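PDB 1RIF: DNA helicase uvsW from Enterobacteria phage T4, which couples ATP hydrolysis to 3'-5' unwinding of duplex DNA and drives branch migration in recombination-dependent repair and the remodelling of stalled phage replication forks. Local coordinates for residues 22-27 with 75-80; 60-65 with 128-133; 143-148 with 256-261; 240-245 with 273-278. The protein carries 1 engineered substitution. One frame throughout, in Å; residues are numbered along the deposited sequence.

Contact 1: 22-27 with 75-80; sequences FHELRD and FGYKAW
The phenol of Y77 donates a hydrogen bond to E24, with OH only 2.5 Å from OE1, a short bond between a tyrosine and a carboxylate. OE1 receives it through its syn lone pair, the one on the side of the other oxygen. OE1 also lies at the edge of the Y77 ring, near the ring plane, while the carboxylate itself is turned 67° from that ring. E24 reaches this position as a straight arm: CG is anti to the carbonyl carbon (chi1 -58°), and the chain runs on extended from there. Its second oxygen goes to F75, where OE2 approaches CE2 to 3.1 Å at an oblique angle. One carboxylate thus spans two aromatic rings, hydrogen-bonded to one and merely in contact with the other. F75 is further stacked on F71 of helix 68-74, so the ring beside OE2 is itself backed by that helix. The contact lies at the surface of the N-terminal part of the helicase, where it ties helix 19-28 to the turn leading from helix 68-74 into strand 79-81. With the phenol as donor, a carboxylate that is probably ionised would be a good acceptor, and the short distance is consistent with a firm bond.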
loop_
_atom_site.group_PDB
_atom_site.type_symbol
_atom_site.label_atom_id
_atom_site.label_comp_id
_atom_site.label_asym_id
_atom_site.label_seq_id
_atom_site.Cartn_x
_atom_site.Cartn_y
_atom_site.Cartn_z
ATOM N N PHE A 22 -15.174 -20.354 9.189
ATOM C CA PHE A 22 -15.194 -19.413 8.079
ATOM C C PHE A 22 -16.200 -18.295 8.327
ATOM O O PHE A 22 -15.921 -17.121 8.079
ATOM C CB PHE A 22 -15.561 -20.113 6.775
ATOM C CG PHE A 22 -15.762 -19.165 5.628
ATOM C CD1 PHE A 22 -14.677 -18.491 5.068
ATOM C CD2 PHE A 22 -17.036 -18.911 5.135
ATOM C CE1 PHE A 22 -14.860 -17.578 4.036
ATOM C CE2 PHE A 22 -17.231 -17.999 4.102
ATOM C CZ PHE A 22 -16.142 -17.330 3.550
ATOM N N HIS A 23 -17.377 -18.661 8.813
ATOM C CA HIS A 23 -18.403 -17.670 9.084
ATOM C C HIS A 23 -18.012 -16.781 10.250
ATOM O O HIS A 23 -18.371 -15.605 10.287
ATOM C CB HIS A 23 -19.735 -18.373 9.325
ATOM C CG HIS A 23 -20.262 -19.056 8.101
ATOM N ND1 HIS A 23 -21.108 -20.141 8.153
ATOM C CD2 HIS A 23 -20.043 -18.813 6.787
ATOM C CE1 HIS A 23 -21.387 -20.538 6.924
ATOM N NE2 HIS A 23 -20.753 -19.748 6.078
ATOM N N GLU A 24 -17.260 -17.334 11.195
ATOM C CA GLU A 24 -16.809 -16.551 12.335
ATOM C C GLU A 24 -15.789 -15.549 11.823
ATOM O O GLU A 24 -15.814 -14.376 12.187
ATOM C CB GLU A 24 -16.173 -17.463 13.370
ATOM C CG GLU A 24 -17.114 -18.545 13.858
ATOM C CD GLU A 24 -16.467 -19.450 14.879
ATOM O OE1 GLU A 24 -15.407 -20.035 14.560
ATOM O OE2 GLU A 24 -17.015 -19.573 15.998
ATOM N N LEU A 25 -14.897 -16.028 10.960
ATOM C CA LEU A 25 -13.863 -15.186 10.361
ATOM C C LEU A 25 -14.464 -14.112 9.463
ATOM O O LEU A 25 -13.959 -12.989 9.389
ATOM C CB LEU A 25 -12.910 -16.043 9.531
ATOM C CG LEU A 25 -11.817 -16.814 10.269
ATOM C CD1 LEU A 25 -11.219 -17.859 9.340
ATOM C CD2 LEU A 25 -10.753 -15.846 10.754
ATOM N N ARG A 26 -15.542 -14.475 8.777
ATOM C CA ARG A 26 -16.232 -13.570 7.862
ATOM C C ARG A 26 -16.899 -12.423 8.603
ATOM O O ARG A 26 -16.990 -11.314 8.081
ATOM C CB ARG A 26 -17.266 -14.355 7.046
ATOM C CG ARG A 26 -18.085 -13.514 6.095
ATOM C CD ARG A 26 -18.996 -14.373 5.237
ATOM N NE ARG A 26 -19.904 -13.542 4.452
ATOM C CZ ARG A 26 -21.025 -12.995 4.920
ATOM N NH1 ARG A 26 -21.392 -13.198 6.181
ATOM N NH2 ARG A 26 -21.772 -12.227 4.129
ATOM N N ASP A 27 -17.371 -12.692 9.818
ATOM C CA ASP A 27 -18.008 -11.663 10.633
ATOM C C ASP A 27 -16.925 -10.843 11.317
ATOM O O ASP A 27 -17.060 -9.630 11.488
ATOM C CB ASP A 27 -18.924 -12.283 11.698
ATOM C CG ASP A 27 -20.151 -12.948 11.096
ATOM O OD1 ASP A 27 -20.520 -12.590 9.952
ATOM O OD2 ASP A 27 -20.755 -13.818 11.768
ATOM N N PHE A 75 -11.067 -17.622 19.777
ATOM C CA PHE A 75 -11.772 -18.885 19.583
ATOM C C PHE A 75 -10.913 -20.108 19.869
ATOM O O PHE A 75 -11.286 -21.233 19.526
ATOM C CB PHE A 75 -12.313 -18.976 18.156
ATOM C CG PHE A 75 -13.279 -17.886 17.799
ATOM C CD1 PHE A 75 -12.836 -16.578 17.600
ATOM C CD2 PHE A 75 -14.635 -18.162 17.657
ATOM C CE1 PHE A 75 -13.729 -15.559 17.263
ATOM C CE2 PHE A 75 -15.539 -17.150 17.318
ATOM C CZ PHE A 75 -15.083 -15.846 17.120
ATOM N N GLY A 76 -9.766 -19.884 20.497
ATOM C CA GLY A 76 -8.875 -20.979 20.815
ATOM C C GLY A 76 -8.498 -21.813 19.605
ATOM O O GLY A 76 -8.434 -23.043 19.693
ATOM N N TYR A 77 -8.240 -21.160 18.474
ATOM C CA TYR A 77 -7.873 -21.883 17.263
ATOM C C TYR A 77 -6.370 -22.010 17.056
ATOM O O TYR A 77 -5.592 -21.159 17.494
ATOM C CB TYR A 77 -8.491 -21.218 16.026
ATOM C CG TYR A 77 -9.981 -21.438 15.874
ATOM C CD1 TYR A 77 -10.537 -22.710 16.024
ATOM C CD2 TYR A 77 -10.832 -20.384 15.539
ATOM C CE1 TYR A 77 -11.906 -22.926 15.845
ATOM C CE2 TYR A 77 -12.206 -20.589 15.353
ATOM C CZ TYR A 77 -12.733 -21.860 15.509
ATOM O OH TYR A 77 -14.082 -22.074 15.322
ATOM N N LYS A 78 -5.978 -23.094 16.390
ATOM C CA LYS A 78 -4.577 -23.363 16.073
ATOM C C LYS A 78 -4.408 -23.128 14.577
ATOM O O LYS A 78 -5.168 -23.681 13.775
ATOM C CB LYS A 78 -4.209 -24.817 16.414
ATOM C CG LYS A 78 -4.214 -25.159 17.905
ATOM C CD LYS A 78 -3.070 -24.481 18.668
ATOM C CE LYS A 78 -3.288 -22.973 18.864
ATOM N NZ LYS A 78 -2.151 -22.301 19.580
ATOM N N ALA A 79 -3.421 -22.318 14.193
ATOM C CA ALA A 79 -3.226 -22.034 12.777
ATOM C C ALA A 79 -1.798 -22.073 12.243
ATOM O O ALA A 79 -0.855 -21.695 12.931
ATOM C CB ALA A 79 -3.852 -20.699 12.449
ATOM N N TRP A 80 -1.665 -22.541 10.999
ATOM C CA TRP A 80 -0.384 -22.617 10.290
ATOM C C TRP A 80 -0.375 -21.499 9.248
ATOM O O TRP A 80 -1.314 -21.373 8.456
ATOM C CB TRP A 80 -0.220 -23.957 9.552
ATOM C CG TRP A 80 1.012 -23.998 8.644
ATOM C CD1 TRP A 80 2.315 -24.166 9.034
ATOM C CD2 TRP A 80 1.050 -23.791 7.218
ATOM N NE1 TRP A 80 3.155 -24.071 7.947
ATOM C CE2 TRP A 80 2.408 -23.842 6.821
ATOM C CE3 TRP A 80 0.071 -23.564 6.239
ATOM C CZ2 TRP A 80 2.810 -23.677 5.483
ATOM C CZ3 TRP A 80 0.474 -23.399 4.903
ATOM C CH2 TRP A 80 1.830 -23.458 4.545
#

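Contact 2: 60-65 with 128-133; sequences LPFGLV and NRRRIL
R130 lays its guanidinium against the ring of F62, and the path of its side chain explains how. From CB the chain sets out with CG between the backbone N and the carbonyl carbon (chi1 61°), then bends at chi3, which brings the end of the arginine round to the phenylalanine. CD is the first atom to arrive, 3.8 Å from CD2 of F62. NE follows over one face of the ring, at a similar distance from the same carbon. CZ comes to 3.5 Å from CE2, and the closest approach of the pair is made by NH1, which stands 3.2 Å from CE2 of F62. NH2 lies equally far from CE2 and CZ of the ring, and also gives a weak hydrogen bond to the backbone oxygen of M253.

The result is an off-centre cation-pi contact: CZ of R130 lies 4.0 Å from the F62 ring centroid, 32° off the normal, and the two planes are inclined by 35°. On the opposite face of the guanidinium sits CB of the adjoining R129, so the flat group is sandwiched between a ring and an aliphatic carbon. Both partners are buried, and the aromatic face probably offsets part of the cost of burying the arginine's positive charge.

F62 opens the 3-10 turn that follows strand 59-61 of the small N-terminal sheet, whereas R130 begins strand 130-133 of the large parallel sheet. The pair therefore bridges the N-terminal domain and the first RecA-like domain, whose parallel sheet is characteristic of superfamily 2 helicase motors; the C-terminal helicase domain is not part of this chain.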
loop_
_atom_site.group_PDB
_atom_site.type_symbol
_atom_site.label_atom_id
_atom_site.label_comp_id
_atom_site.label_asym_id
_atom_site.label_seq_id
_atom_site.Cartn_x
_atom_site.Cartn_y
_atom_site.Cartn_z
ATOM N N LEU A 60 -8.300 -13.038 1.929
ATOM C CA LEU A 60 -8.232 -11.920 2.863
ATOM C C LEU A 60 -7.127 -10.948 2.445
ATOM O O LEU A 60 -6.023 -11.369 2.090
ATOM C CB LEU A 60 -7.935 -12.445 4.262
ATOM C CG LEU A 60 -7.791 -11.390 5.351
ATOM C CD1 LEU A 60 -9.161 -11.027 5.892
ATOM C CD2 LEU A 60 -6.906 -11.929 6.451
ATOM N N PRO A 61 -7.407 -9.636 2.460
ATOM C CA PRO A 61 -6.311 -8.753 2.060
ATOM C C PRO A 61 -5.043 -9.036 2.880
ATOM O O PRO A 61 -5.091 -9.169 4.107
ATOM C CB PRO A 61 -6.890 -7.342 2.257
ATOM C CG PRO A 61 -8.155 -7.540 3.032
ATOM C CD PRO A 61 -8.660 -8.886 2.620
ATOM N N PHE A 62 -3.922 -9.155 2.168
ATOM C CA PHE A 62 -2.615 -9.463 2.747
ATOM C C PHE A 62 -2.313 -8.718 4.044
ATOM O O PHE A 62 -1.984 -9.333 5.059
ATOM C CB PHE A 62 -1.528 -9.154 1.715
ATOM C CG PHE A 62 -0.256 -9.925 1.905
ATOM C CD1 PHE A 62 0.174 -10.818 0.931
ATOM C CD2 PHE A 62 0.537 -9.732 3.028
ATOM C CE1 PHE A 62 1.380 -11.506 1.073
ATOM C CE2 PHE A 62 1.751 -10.416 3.182
ATOM C CZ PHE A 62 2.169 -11.301 2.200
ATOM N N GLY A 63 -2.436 -7.394 4.002
ATOM C CA GLY A 63 -2.160 -6.568 5.163
ATOM C C GLY A 63 -2.813 -6.937 6.480
ATOM O O GLY A 63 -2.343 -6.507 7.529
ATOM N N LEU A 64 -3.880 -7.735 6.443
ATOM C CA LEU A 64 -4.600 -8.127 7.658
ATOM C C LEU A 64 -4.211 -9.478 8.274
ATOM O O LEU A 64 -4.794 -9.903 9.274
ATOM C CB LEU A 64 -6.109 -8.109 7.380
ATOM C CG LEU A 64 -6.779 -6.739 7.246
ATOM C CD1 LEU A 64 -8.118 -6.881 6.550
ATOM C CD2 LEU A 64 -6.938 -6.119 8.626
ATOM N N VAL A 65 -3.228 -10.150 7.688
ATOM C CA VAL A 65 -2.800 -11.443 8.204
ATOM C C VAL A 65 -2.504 -11.381 9.702
ATOM O O VAL A 65 -2.917 -12.256 10.462
ATOM C CB VAL A 65 -1.538 -11.941 7.461
ATOM C CG1 VAL A 65 -1.108 -13.291 8.002
ATOM C CG2 VAL A 65 -1.823 -12.051 5.983
ATOM N N ASN A 128 9.880 -4.788 6.247
ATOM C CA ASN A 128 8.564 -5.371 6.437
ATOM C C ASN A 128 7.663 -5.388 5.205
ATOM O O ASN A 128 6.542 -5.889 5.261
ATOM C CB ASN A 128 7.894 -4.669 7.608
ATOM C CG ASN A 128 8.684 -4.828 8.884
ATOM O OD1 ASN A 128 8.730 -5.914 9.461
ATOM N ND2 ASN A 128 9.338 -3.754 9.319
ATOM N N ARG A 129 8.161 -4.849 4.094
ATOM C CA ARG A 129 7.432 -4.845 2.822
ATOM C C ARG A 129 6.207 -3.942 2.717
ATOM O O ARG A 129 6.023 -3.275 1.698
ATOM C CB ARG A 129 7.012 -6.277 2.445
ATOM C CG ARG A 129 7.921 -6.992 1.442
ATOM C CD ARG A 129 9.297 -7.261 2.019
ATOM N NE ARG A 129 10.194 -7.977 1.103
ATOM C CZ ARG A 129 10.123 -9.279 0.813
ATOM N NH1 ARG A 129 9.187 -10.054 1.353
ATOM N NH2 ARG A 129 11.021 -9.816 0.006
ATOM N N ARG A 130 5.361 -3.918 3.745
ATOM C CA ARG A 130 4.163 -3.088 3.680
ATOM C C ARG A 130 3.765 -2.520 5.034
ATOM O O ARG A 130 3.578 -3.268 5.991
ATOM C CB ARG A 130 3.006 -3.900 3.069
ATOM C CG ARG A 130 2.613 -5.148 3.860
ATOM C CD ARG A 130 1.855 -6.160 2.998
ATOM N NE ARG A 130 2.714 -6.773 1.986
ATOM C CZ ARG A 130 3.683 -7.655 2.240
ATOM N NH1 ARG A 130 3.931 -8.052 3.484
ATOM N NH2 ARG A 130 4.421 -8.135 1.241
ATOM N N ARG A 131 3.643 -1.192 5.101
ATOM C CA ARG A 131 3.275 -0.494 6.330
ATOM C C ARG A 131 2.511 0.796 6.070
ATOM O O ARG A 131 2.518 1.339 4.962
ATOM C CB ARG A 131 4.519 -0.082 7.132
ATOM C CG ARG A 131 5.460 -1.179 7.524
ATOM C CD ARG A 131 5.251 -1.610 8.960
ATOM N NE ARG A 131 5.056 -3.057 9.036
ATOM C CZ ARG A 131 5.503 -3.824 10.022
ATOM N NH1 ARG A 131 6.186 -3.285 11.026
ATOM N NH2 ARG A 131 5.266 -5.131 10.001
ATOM N N ILE A 132 1.847 1.277 7.116
ATOM C CA ILE A 132 1.173 2.559 7.058
ATOM C C ILE A 132 2.201 3.359 7.838
ATOM O O ILE A 132 2.377 3.148 9.035
ATOM C CB ILE A 132 -0.151 2.612 7.831
ATOM C CG1 ILE A 132 -1.261 1.905 7.052
ATOM C CG2 ILE A 132 -0.536 4.058 8.062
ATOM C CD1 ILE A 132 -2.581 1.890 7.795
ATOM N N LEU A 133 2.910 4.240 7.143
ATOM C CA LEU A 133 3.928 5.051 7.771
ATOM C C LEU A 133 3.228 6.269 8.346
ATOM O O LEU A 133 2.797 7.161 7.615
ATOM C CB LEU A 133 4.979 5.451 6.738
ATOM C CG LEU A 133 5.624 4.270 6.011
ATOM C CD1 LEU A 133 6.570 4.794 4.948
ATOM C CD2 LEU A 133 6.355 3.374 7.009
#

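Contact 3: 143-148 with 256-261; sequences LIQALL and FGLSGS
L148 meets the ring of F256 with both of its methyl groups. CD2 lies 3.7 Å from CE1 of F256, approaching obliquely, while CD1 makes an off-centre CH-pi contact, 4.3 Å from the ring centroid and 29° off its normal. A second patch forms around L258: its CD2 is 3.9 Å from CG of Q145 and 4.3 Å from CG2 of I144. Q145 joins through the aliphatic part of its chain, which runs extended beyond CG and crosses the leucine at a slant; CG makes its nearest approach to the CD2 methyl of L258.

These two patches come from residues two apart on strand 254-258, F256 and L258, whose side chains both turn to the helix. Along that strand helix 141-155 runs nearly antiparallel, its short axis segment at 169° to that of the strand and 10.9 Å away. This is the layered packing of a RecA-like P-loop NTPase domain, in which helices cover a parallel sheet; helix 141-155 begins within the predicted ATP-binding segment 135-142, which carries a changed residue in the crystallised protein, and I144 touches L135 of that segment.

Further out, the strand is held in the sheet by backbone hydrogen bonds on both flanks, F256 and L258 to strand 226-232 and G257 to strand 130-133. Neighbouring helices pack against the other partner: I144 and L148 rest on helix 116-128, through V122 and L126 respectively, and Q145 packs on M173 of helix 167-180. Q145 also touches D232, which opens the predicted DEAH box, and L258 leans on the same aspartate.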
loop_
_atom_site.group_PDB
_atom_site.type_symbol
_atom_site.label_atom_id
_atom_site.label_comp_id
_atom_site.label_asym_id
_atom_site.label_seq_id
_atom_site.Cartn_x
_atom_site.Cartn_y
_atom_site.Cartn_z
ATOM N N LEU A 143 10.835 12.673 0.161
ATOM C CA LEU A 143 12.159 12.054 0.187
ATOM C C LEU A 143 12.037 10.608 0.650
ATOM O O LEU A 143 12.772 9.738 0.180
ATOM C CB LEU A 143 13.108 12.818 1.120
ATOM C CG LEU A 143 14.561 12.304 1.191
ATOM C CD1 LEU A 143 15.189 12.274 -0.206
ATOM C CD2 LEU A 143 15.374 13.199 2.108
ATOM N N ILE A 144 11.111 10.352 1.575
ATOM C CA ILE A 144 10.890 8.995 2.070
ATOM C C ILE A 144 10.382 8.160 0.907
ATOM O O ILE A 144 10.840 7.047 0.682
ATOM C CB ILE A 144 9.847 8.968 3.213
ATOM C CG1 ILE A 144 10.434 9.638 4.461
ATOM C CG2 ILE A 144 9.430 7.527 3.495
ATOM C CD1 ILE A 144 9.538 9.588 5.695
ATOM N N GLN A 145 9.434 8.718 0.163
ATOM C CA GLN A 145 8.869 8.042 -0.995
ATOM C C GLN A 145 9.917 7.852 -2.102
ATOM O O GLN A 145 9.970 6.803 -2.747
ATOM C CB GLN A 145 7.661 8.835 -1.505
ATOM C CG GLN A 145 6.430 8.657 -0.626
ATOM C CD GLN A 145 5.299 9.601 -0.987
ATOM O OE1 GLN A 145 5.353 10.788 -0.676
ATOM N NE2 GLN A 145 4.273 9.081 -1.651
ATOM N N ALA A 146 10.756 8.864 -2.313
ATOM C CA ALA A 146 11.816 8.792 -3.327
ATOM C C ALA A 146 12.826 7.700 -2.978
ATOM O O ALA A 146 13.261 6.952 -3.847
ATOM C CB ALA A 146 12.537 10.136 -3.442
ATOM N N LEU A 147 13.197 7.608 -1.705
ATOM C CA LEU A 147 14.159 6.594 -1.277
ATOM C C LEU A 147 13.589 5.185 -1.428
ATOM O O LEU A 147 14.284 4.265 -1.857
ATOM C CB LEU A 147 14.592 6.856 0.169
ATOM C CG LEU A 147 15.483 8.095 0.276
ATOM C CD1 LEU A 147 15.844 8.387 1.722
ATOM C CD2 LEU A 147 16.737 7.843 -0.542
ATOM N N LEU A 148 12.319 5.027 -1.073
ATOM C CA LEU A 148 11.635 3.749 -1.195
ATOM C C LEU A 148 11.579 3.314 -2.669
ATOM O O LEU A 148 11.846 2.156 -2.979
ATOM C CB LEU A 148 10.218 3.869 -0.620
ATOM C CG LEU A 148 10.126 3.862 0.902
ATOM C CD1 LEU A 148 8.752 4.360 1.305
ATOM C CD2 LEU A 148 10.384 2.463 1.439
ATOM N N PHE A 256 2.894 1.015 0.567
ATOM C CA PHE A 256 3.011 1.975 1.655
ATOM C C PHE A 256 1.958 3.070 1.636
ATOM O O PHE A 256 1.624 3.623 0.590
ATOM C CB PHE A 256 4.397 2.634 1.643
ATOM C CG PHE A 256 5.533 1.647 1.663
ATOM C CD1 PHE A 256 6.354 1.488 0.553
ATOM C CD2 PHE A 256 5.760 0.853 2.780
ATOM C CE1 PHE A 256 7.387 0.546 0.559
ATOM C CE2 PHE A 256 6.783 -0.083 2.794
ATOM C CZ PHE A 256 7.597 -0.238 1.682
ATOM N N GLY A 257 1.429 3.359 2.816
ATOM C CA GLY A 257 0.466 4.430 2.964
ATOM C C GLY A 257 1.175 5.424 3.867
ATOM O O GLY A 257 1.817 5.020 4.829
ATOM N N LEU A 258 1.111 6.710 3.551
ATOM C CA LEU A 258 1.756 7.716 4.396
ATOM C C LEU A 258 0.696 8.696 4.880
ATOM O O LEU A 258 -0.090 9.227 4.085
ATOM C CB LEU A 258 2.855 8.467 3.632
ATOM C CG LEU A 258 4.103 7.656 3.282
ATOM C CD1 LEU A 258 3.836 6.797 2.040
ATOM C CD2 LEU A 258 5.264 8.608 3.043
ATOM N N SER A 259 0.669 8.946 6.182
ATOM C CA SER A 259 -0.345 9.835 6.706
ATOM C C SER A 259 -0.089 10.270 8.132
ATOM O O SER A 259 0.356 9.483 8.959
ATOM C CB SER A 259 -1.702 9.131 6.617
ATOM O OG SER A 259 -2.718 9.872 7.252
ATOM N N GLY A 260 -0.379 11.534 8.410
ATOM C CA GLY A 260 -0.209 12.049 9.753
ATOM C C GLY A 260 -1.554 12.059 10.463
ATOM O O GLY A 260 -1.637 12.337 11.659
ATOM N N SER A 261 -2.607 11.735 9.720
ATOM C CA SER A 261 -3.965 11.718 10.253
ATOM C C SER A 261 -4.687 10.379 10.030
ATOM O O SER A 261 -5.594 10.291 9.203
ATOM C CB SER A 261 -4.766 12.841 9.592
ATOM O OG SER A 261 -4.028 14.051 9.583
#

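Contact 4: 240-245 with 273-278; sequences KSISSI and VGMFGE
I242 is the first residue of 240-245 to touch the other helix, and it does so with its branch methyl: CG2 lies 3.6 Å from CB of M275 and 3.9 Å from its CG. That methyl is the arm anti to the backbone N. The two side chains cross at a slant near the point where the backbones come closest, with CA atoms of I242 and M275 6.9 Å apart. One helical turn later, I245 takes hold of the far end of the same methionine. With chi1 at 68°, CG1 is wedged between the two backbone arms of I245, and like CD1 it lies 3.7 Å from CE of M275. Here the chains meet at about a right angle. M275 can serve both isoleucines because it bends at chi2 and again at chi3, presenting its root to I242 and its terminal methyl to I245.

The interface is wholly apolar and buried. Behind it, I245 also packs on W212 and V215 of helix 212-215, while M275 rests on M229 of strand 226-232. Helix 239-245, which comes soon after the predicted DEAH box, is thereby joined to helix 269-276 beside the parallel sheet, an instance of the helix-flanked alpha/beta sandwich of the RecA-like helicase fold.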
loop_
_atom_site.group_PDB
_atom_site.type_symbol
_atom_site.label_atom_id
_atom_site.label_comp_id
_atom_site.label_asym_id
_atom_site.label_seq_id
_atom_site.Cartn_x
_atom_site.Cartn_y
_atom_site.Cartn_z
ATOM N N LYS A 240 -14.083 2.430 -1.391
ATOM C CA LYS A 240 -14.496 2.069 -2.734
ATOM C C LYS A 240 -13.275 2.002 -3.647
ATOM O O LYS A 240 -13.125 1.064 -4.432
ATOM C CB LYS A 240 -15.502 3.090 -3.261
ATOM C CG LYS A 240 -16.093 2.727 -4.615
ATOM C CD LYS A 240 -17.203 3.689 -5.020
ATOM C CE LYS A 240 -18.475 3.457 -4.184
ATOM N NZ LYS A 240 -18.300 3.608 -2.692
ATOM N N SER A 241 -12.401 3.000 -3.534
ATOM C CA SER A 241 -11.183 3.045 -4.333
ATOM C C SER A 241 -10.312 1.836 -4.001
ATOM O O SER A 241 -9.901 1.087 -4.887
ATOM C CB SER A 241 -10.402 4.334 -4.046
ATOM O OG SER A 241 -11.034 5.457 -4.629
ATOM N N ILE A 242 -10.039 1.654 -2.715
ATOM C CA ILE A 242 -9.218 0.547 -2.246
ATOM C C ILE A 242 -9.740 -0.786 -2.742
ATOM O O ILE A 242 -9.021 -1.530 -3.409
ATOM C CB ILE A 242 -9.161 0.515 -0.698
ATOM C CG1 ILE A 242 -8.442 1.771 -0.182
ATOM C CG2 ILE A 242 -8.477 -0.764 -0.225
ATOM C CD1 ILE A 242 -8.470 1.934 1.326
ATOM N N SER A 243 -10.993 -1.095 -2.430
ATOM C CA SER A 243 -11.546 -2.367 -2.859
ATOM C C SER A 243 -11.604 -2.467 -4.376
ATOM O O SER A 243 -11.683 -3.564 -4.931
ATOM C CB SER A 243 -12.936 -2.597 -2.238
ATOM O OG SER A 243 -13.816 -1.523 -2.485
ATOM N N SER A 244 -11.525 -1.323 -5.049
ATOM C CA SER A 244 -11.572 -1.283 -6.506
ATOM C C SER A 244 -10.274 -1.721 -7.208
ATOM O O SER A 244 -10.329 -2.329 -8.275
ATOM C CB SER A 244 -11.955 0.127 -6.968
ATOM O OG SER A 244 -12.182 0.157 -8.358
ATOM N N ILE A 245 -9.116 -1.432 -6.615
ATOM C CA ILE A 245 -7.836 -1.793 -7.236
ATOM C C ILE A 245 -6.976 -2.795 -6.471
ATOM O O ILE A 245 -5.961 -3.252 -6.996
ATOM C CB ILE A 245 -6.922 -0.553 -7.461
ATOM C CG1 ILE A 245 -6.450 -0.003 -6.111
ATOM C CG2 ILE A 245 -7.665 0.525 -8.240
ATOM C CD1 ILE A 245 -5.279 0.975 -6.206
ATOM N N VAL A 273 -5.406 -1.114 6.610
ATOM C CA VAL A 273 -4.283 -1.970 6.983
ATOM C C VAL A 273 -4.300 -3.187 6.058
ATOM O O VAL A 273 -3.271 -3.810 5.811
ATOM C CB VAL A 273 -4.355 -2.428 8.465
ATOM C CG1 VAL A 273 -4.627 -1.232 9.360
ATOM C CG2 VAL A 273 -5.410 -3.471 8.644
ATOM N N GLY A 274 -5.482 -3.508 5.537
ATOM C CA GLY A 274 -5.602 -4.623 4.614
ATOM C C GLY A 274 -4.959 -4.251 3.286
ATOM O O GLY A 274 -4.450 -5.104 2.570
ATOM N N MET A 275 -4.975 -2.961 2.965
ATOM C CA MET A 275 -4.397 -2.466 1.723
ATOM C C MET A 275 -2.946 -2.011 1.873
ATOM O O MET A 275 -2.153 -2.168 0.950
ATOM C CB MET A 275 -5.231 -1.299 1.186
ATOM C CG MET A 275 -4.631 -0.584 -0.029
ATOM S SD MET A 275 -4.509 -1.625 -1.506
ATOM C CE MET A 275 -4.849 -0.447 -2.804
ATOM N N PHE A 276 -2.597 -1.464 3.037
ATOM C CA PHE A 276 -1.252 -0.943 3.266
ATOM C C PHE A 276 -0.350 -1.592 4.322
ATOM O O PHE A 276 0.825 -1.241 4.412
ATOM C CB PHE A 276 -1.342 0.554 3.586
ATOM C CG PHE A 276 -1.901 1.381 2.470
ATOM C CD1 PHE A 276 -3.180 1.919 2.563
ATOM C CD2 PHE A 276 -1.156 1.602 1.312
ATOM C CE1 PHE A 276 -3.717 2.662 1.519
ATOM C CE2 PHE A 276 -1.680 2.340 0.262
ATOM C CZ PHE A 276 -2.966 2.873 0.361
ATOM N N GLY A 277 -0.876 -2.507 5.126
ATOM C CA GLY A 277 -0.057 -3.131 6.154
ATOM C C GLY A 277 -0.208 -2.485 7.522
ATOM O O GLY A 277 -0.917 -1.488 7.685
ATOM N N GLU A 278 0.465 -3.049 8.518
ATOM C CA GLU A 278 0.392 -2.512 9.872
ATOM C C GLU A 278 0.930 -1.094 9.979
ATOM O O GLU A 278 1.768 -0.669 9.181
ATOM C CB GLU A 278 1.143 -3.412 10.853
ATOM C CG GLU A 278 0.266 -4.473 11.474
ATOM C CD GLU A 278 0.704 -5.871 11.112
ATOM O OE1 GLU A 278 1.856 -6.227 11.439
ATOM O OE2 GLU A 278 -0.104 -6.612 10.506
#

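From the N terminus, contact 1 closes the first loop, bringing helix 19-28 to the turn before strand 79-81. Contact 2 crosses it, since 60-65 lies inside that loop and reaches forward to 128-133, carrying the chain from the N-terminal sheet to the parallel sheet. Contact 3 opens after both have closed and makes the longest closure, from helix 141-155 to strand 254-258. Contact 4 crosses contact 3, starting within its loop at 240-245 and ending beyond it at 273-278. Contacts 2, 3 and 4 touch one another: L133 meets G257 and I132 meets E278 through probable backbone hydrogen bonds, and F276 packs on F256 and G257. Contact 1 touches none of them but shares the N-terminal sheet with contact 2.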